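Local coordinates for CghA (Chaetomium globosum, PDB 6KBC), which is a two-domain, beta-rich fungal protein of the calycin clan that holds the ligand WK1 in a pocket, at residues 362-371 and 383-394. Sequence-based numbering, arbitrary orientation.
Sequences TGNSGFVVEV and HGWGMTGEVELS. With WK1 ((2S)-3-[(2S,4E)-4-[[(1R,2S,4aR,6S,8R,8aS)-2-[(E)-but-2-en-2-yl]-6,8-dimethyl-1,2,4a,5,6,7,8,8a-octahydronaphthalen-1-yl]-oxidanyl-methylidene]-3,5-bis(oxidanylidene)pyrrolidin-2-yl]-2-methyl-2-oxidanyl-propanoic acid), chain B.
Glu370 and Trp385 run side by side where the antiparallel hairpin of strands 363-375 and 382-392 nears its turn. The Glu370 chain lies over one face of the indole, with CG 4.0 Å from the centroid of the Trp385 six-membered ring in a CH-pi contact. Because CG stands anti to the backbone N (chi1 -168°) and the chain stays extended, the carboxylate lies along the rim of the indole, nearly parallel to it (14°), and turns OE2 to His383, whose NE2 is modelled 2.4 Å from Glu370 OE2, too short for the length to be trusted.

On the other face of the sheet, the Glu390 side chain crosses that of Phe367 at about a right angle, carboxylate and ring planes 44° apart and Glu390 OE1 3.8 Å from Phe367 CD2. Thr388 OG1 donates to Glu390 OE1 (2.7 Å) on its anti side, and His345 and Asn322 bond OE1 and OE2 respectively, fixing the buried acid's rotation.

At the end away from the turn, Glu392 OE1 accepts the backbone N-H groups of Gly363 (2.9 Å from its N) and Arg319, and OE2 that of Asp320.

Asn364 lies alongside Val391, on the same face as Trp385. Trp350 holds its OD1, turning Asn364 ND2 to donate to WK1 O4 at 2.9 Å. The hairpin thus forms part of the pocket wall: one face offers the ligand an oriented amide, while the other buries the Glu390 carboxylate among several donors.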
loop_
_atom_site.group_PDB
_atom_site.type_symbol
_atom_site.label_atom_id
_atom_site.label_comp_id
_atom_site.label_asym_id
_atom_site.label_seq_id
_atom_site.Cartn_x
_atom_site.Cartn_y
_atom_site.Cartn_z
ATOM N N THR A 362 -8.478 -9.284 -16.781
ATOM C CA THR A 362 -7.674 -8.362 -15.996
ATOM C C THR A 362 -7.136 -9.103 -14.784
ATOM O O THR A 362 -7.601 -10.194 -14.430
ATOM C CB THR A 362 -8.478 -7.142 -15.540
ATOM O OG1 THR A 362 -9.649 -7.588 -14.847
ATOM C CG2 THR A 362 -8.877 -6.243 -16.726
ATOM N N GLY A 363 -6.160 -8.491 -14.128
ATOM C CA GLY A 363 -5.522 -9.195 -13.042
ATOM C C GLY A 363 -4.949 -8.242 -12.020
ATOM O O GLY A 363 -4.999 -7.017 -12.163
ATOM N N ASN A 364 -4.401 -8.852 -10.974
ATOM C CA ASN A 364 -3.827 -8.179 -9.818
ATOM C C ASN A 364 -2.474 -8.850 -9.614
ATOM O O ASN A 364 -2.414 -10.039 -9.288
ATOM C CB ASN A 364 -4.743 -8.334 -8.603
ATOM C CG ASN A 364 -4.141 -7.767 -7.317
ATOM O OD1 ASN A 364 -2.985 -7.333 -7.275
ATOM N ND2 ASN A 364 -4.943 -7.754 -6.262
ATOM N N SER A 365 -1.395 -8.123 -9.889
ATOM C CA SER A 365 -0.067 -8.707 -9.904
ATOM C C SER A 365 0.832 -7.915 -8.974
ATOM O O SER A 365 0.828 -6.678 -8.987
ATOM C CB SER A 365 0.540 -8.725 -11.300
ATOM O OG SER A 365 -0.341 -9.337 -12.228
ATOM N N GLY A 366 1.607 -8.633 -8.180
ATOM C CA GLY A 366 2.613 -8.031 -7.321
ATOM C C GLY A 366 3.980 -8.437 -7.842
ATOM O O GLY A 366 4.160 -9.562 -8.331
ATOM N N PHE A 367 4.933 -7.524 -7.720
ATOM C CA PHE A 367 6.294 -7.754 -8.169
ATOM C C PHE A 367 7.274 -7.148 -7.179
ATOM O O PHE A 367 7.025 -6.083 -6.603
ATOM C CB PHE A 367 6.579 -7.111 -9.522
ATOM C CG PHE A 367 5.828 -7.721 -10.655
ATOM C CD1 PHE A 367 6.334 -8.826 -11.316
ATOM C CD2 PHE A 367 4.604 -7.191 -11.051
ATOM C CE1 PHE A 367 5.628 -9.386 -12.388
ATOM C CE2 PHE A 367 3.901 -7.751 -12.121
ATOM C CZ PHE A 367 4.414 -8.838 -12.777
ATOM N N VAL A 368 8.409 -7.815 -7.026
ATOM C CA VAL A 368 9.620 -7.138 -6.577
ATOM C C VAL A 368 10.247 -6.498 -7.804
ATOM O O VAL A 368 10.411 -7.156 -8.837
ATOM C CB VAL A 368 10.589 -8.129 -5.916
ATOM C CG1 VAL A 368 11.898 -7.426 -5.557
ATOM C CG2 VAL A 368 9.947 -8.789 -4.701
ATOM N N VAL A 369 10.579 -5.217 -7.716
ATOM C CA VAL A 369 11.076 -4.513 -8.887
ATOM C C VAL A 369 12.508 -4.079 -8.633
ATOM O O VAL A 369 12.876 -3.711 -7.519
ATOM C CB VAL A 369 10.203 -3.291 -9.251
ATOM C CG1 VAL A 369 8.840 -3.758 -9.801
ATOM C CG2 VAL A 369 10.016 -2.409 -8.013
ATOM N N GLU A 370 13.305 -4.089 -9.691
ATOM C CA GLU A 370 14.602 -3.439 -9.670
ATOM C C GLU A 370 14.415 -2.002 -10.138
ATOM O O GLU A 370 13.696 -1.743 -11.108
ATOM C CB GLU A 370 15.579 -4.172 -10.583
ATOM C CG GLU A 370 17.023 -3.752 -10.406
ATOM C CD GLU A 370 17.968 -4.713 -11.114
ATOM O OE1 GLU A 370 17.469 -5.679 -11.742
ATOM O OE2 GLU A 370 19.197 -4.536 -11.001
ATOM N N VAL A 371 15.066 -1.069 -9.449
ATOM C CA VAL A 371 14.832 0.362 -9.626
ATOM C C VAL A 371 16.112 1.015 -10.124
ATOM O O VAL A 371 17.188 0.804 -9.551
ATOM C CB VAL A 371 14.364 1.009 -8.308
ATOM C CG1 VAL A 371 14.033 2.490 -8.506
ATOM C CG2 VAL A 371 13.171 0.246 -7.753
ATOM N N HIS A 383 20.521 2.905 -8.040
ATOM C CA HIS A 383 20.071 1.530 -8.181
ATOM C C HIS A 383 19.430 1.082 -6.883
ATOM O O HIS A 383 19.952 1.350 -5.799
ATOM C CB HIS A 383 21.222 0.575 -8.569
ATOM C CG HIS A 383 20.766 -0.829 -8.831
ATOM N ND1 HIS A 383 20.566 -1.746 -7.817
ATOM C CD2 HIS A 383 20.383 -1.446 -9.976
ATOM C CE1 HIS A 383 20.126 -2.880 -8.332
ATOM N NE2 HIS A 383 20.009 -2.728 -9.640
ATOM N N GLY A 384 18.299 0.412 -6.988
ATOM C CA GLY A 384 17.642 -0.034 -5.787
ATOM C C GLY A 384 16.565 -1.038 -6.088
ATOM O O GLY A 384 16.536 -1.654 -7.156
ATOM N N TRP A 385 15.672 -1.178 -5.116
ATOM C CA TRP A 385 14.704 -2.255 -5.087
ATOM C C TRP A 385 13.400 -1.719 -4.525
ATOM O O TRP A 385 13.372 -0.742 -3.777
ATOM C CB TRP A 385 15.223 -3.418 -4.236
ATOM C CG TRP A 385 16.420 -3.995 -4.857
ATOM C CD1 TRP A 385 17.732 -3.694 -4.590
ATOM C CD2 TRP A 385 16.425 -4.930 -5.917
ATOM N NE1 TRP A 385 18.555 -4.417 -5.420
ATOM C CE2 TRP A 385 17.776 -5.184 -6.249
ATOM C CE3 TRP A 385 15.412 -5.586 -6.627
ATOM C CZ2 TRP A 385 18.138 -6.073 -7.252
ATOM C CZ3 TRP A 385 15.775 -6.482 -7.614
ATOM C CH2 TRP A 385 17.129 -6.708 -7.925
ATOM N N GLY A 386 12.318 -2.385 -4.878
ATOM C CA GLY A 386 11.030 -1.962 -4.381
ATOM C C GLY A 386 9.996 -3.013 -4.678
ATOM O O GLY A 386 10.312 -4.121 -5.118
ATOM N N MET A 387 8.747 -2.662 -4.426
ATOM C CA MET A 387 7.671 -3.563 -4.770
ATOM C C MET A 387 6.620 -2.760 -5.509
ATOM O O MET A 387 6.500 -1.545 -5.317
ATOM C CB MET A 387 7.057 -4.216 -3.532
ATOM C CG MET A 387 6.541 -3.236 -2.535
ATOM S SD MET A 387 5.839 -4.045 -1.084
ATOM C CE MET A 387 7.324 -4.801 -0.372
ATOM N N THR A 388 5.879 -3.436 -6.383
ATOM C CA THR A 388 4.720 -2.832 -7.004
ATOM C C THR A 388 3.540 -3.778 -6.864
ATOM O O THR A 388 3.695 -5.003 -6.833
ATOM C CB THR A 388 4.923 -2.488 -8.518
ATOM O OG1 THR A 388 5.161 -3.683 -9.262
ATOM C CG2 THR A 388 6.077 -1.509 -8.724
ATOM N N GLY A 389 2.364 -3.183 -6.739
ATOM C CA GLY A 389 1.122 -3.911 -6.808
ATOM C C GLY A 389 0.372 -3.293 -7.962
ATOM O O GLY A 389 0.100 -2.091 -7.942
ATOM N N GLU A 390 0.059 -4.092 -8.981
ATOM C CA GLU A 390 -0.434 -3.582 -10.259
ATOM C C GLU A 390 -1.784 -4.233 -10.496
ATOM O O GLU A 390 -1.849 -5.423 -10.815
ATOM C CB GLU A 390 0.559 -3.888 -11.382
ATOM C CG GLU A 390 1.981 -3.463 -10.985
ATOM C CD GLU A 390 3.005 -3.708 -12.069
ATOM O OE1 GLU A 390 4.193 -3.478 -11.787
ATOM O OE2 GLU A 390 2.631 -4.109 -13.198
ATOM N N VAL A 391 -2.856 -3.466 -10.309
ATOM C CA VAL A 391 -4.210 -4.006 -10.339
ATOM C C VAL A 391 -4.931 -3.467 -11.563
ATOM O O VAL A 391 -4.893 -2.266 -11.848
ATOM C CB VAL A 391 -4.997 -3.680 -9.062
ATOM C CG1 VAL A 391 -6.324 -4.445 -9.081
ATOM C CG2 VAL A 391 -4.158 -4.022 -7.808
ATOM N N GLU A 392 -5.603 -4.364 -12.260
ATOM C CA GLU A 392 -6.331 -4.105 -13.482
ATOM C C GLU A 392 -7.789 -4.438 -13.199
ATOM O O GLU A 392 -8.077 -5.447 -12.541
ATOM C CB GLU A 392 -5.771 -5.024 -14.521
ATOM C CG GLU A 392 -4.344 -4.700 -14.901
ATOM C CD GLU A 392 -3.816 -5.790 -15.757
ATOM O OE1 GLU A 392 -4.530 -6.828 -15.824
ATOM O OE2 GLU A 392 -2.750 -5.622 -16.380
ATOM N N LEU A 393 -8.709 -3.601 -13.665
ATOM C CA LEU A 393 -10.119 -3.911 -13.495
ATOM C C LEU A 393 -10.845 -3.645 -14.803
ATOM O O LEU A 393 -10.407 -2.862 -15.647
ATOM C CB LEU A 393 -10.760 -3.099 -12.361
ATOM C CG LEU A 393 -10.200 -3.356 -10.958
ATOM C CD1 LEU A 393 -10.838 -2.397 -10.007
ATOM C CD2 LEU A 393 -10.469 -4.783 -10.532
ATOM N N SER A 394 -11.996 -4.282 -14.937
ATOM C CA SER A 394 -12.726 -4.217 -16.189
ATOM C C SER A 394 -13.132 -2.786 -16.516
ATOM O O SER A 394 -13.357 -1.964 -15.627
ATOM C CB SER A 394 -13.958 -5.114 -16.116
ATOM O OG SER A 394 -14.683 -5.010 -17.330
HETATM O O WK1 B . -5.264 -11.073 -1.914
HETATM C C17 WK1 B . -4.242 -10.456 -1.756
HETATM O O1 WK1 B . -3.325 -10.888 -1.117
HETATM C C19 WK1 B . -4.078 -9.124 -2.365
HETATM O O2 WK1 B . -5.137 -8.780 -3.192
HETATM C C18 WK1 B . -2.866 -9.139 -3.243
HETATM C C20 WK1 B . -4.022 -8.199 -1.180
HETATM C C22 WK1 B . -3.480 -6.881 -1.558
HETATM N N WK1 B . -3.192 -5.931 -0.501
HETATM C C21 WK1 B . -3.664 -4.735 -0.837
HETATM O O5 WK1 B . -3.517 -3.681 -0.069
HETATM C C23 WK1 B . -4.243 -6.082 -2.491
HETATM O O4 WK1 B . -4.756 -6.508 -3.627
HETATM C C24 WK1 B . -4.379 -4.716 -2.122
HETATM C C16 WK1 B . -5.054 -3.659 -2.867
HETATM O O3 WK1 B . -5.579 -3.968 -3.988
HETATM C C9 WK1 B . -5.002 -2.264 -2.401
HETATM C C8 WK1 B . -3.635 -1.824 -2.998
HETATM C C12 WK1 B . -2.473 -2.795 -2.977
HETATM C C13 WK1 B . -1.559 -2.790 -2.034
HETATM C C90 WK1 B . -0.430 -3.764 -2.037
HETATM C C14 WK1 B . -2.337 -3.809 -4.056
HETATM C C7 WK1 B . -3.764 -1.396 -4.429
HETATM C C6 WK1 B . -4.657 -0.495 -4.739
HETATM C C3 WK1 B . -5.680 -0.168 -3.699
HETATM C C4 WK1 B . -6.131 -1.374 -2.900
HETATM C C5 WK1 B . -6.919 -0.849 -1.716
HETATM C C11 WK1 B . -7.560 -1.983 -0.981
HETATM C C2 WK1 B . -6.841 0.683 -4.144
HETATM C C1 WK1 B . -7.371 1.306 -2.891
HETATM C C10 WK1 B . -8.398 2.369 -3.097
HETATM C C WK1 B . -7.954 0.204 -2.060
HETATM O O HOH W 1 -1.429 -7.048 -13.283
#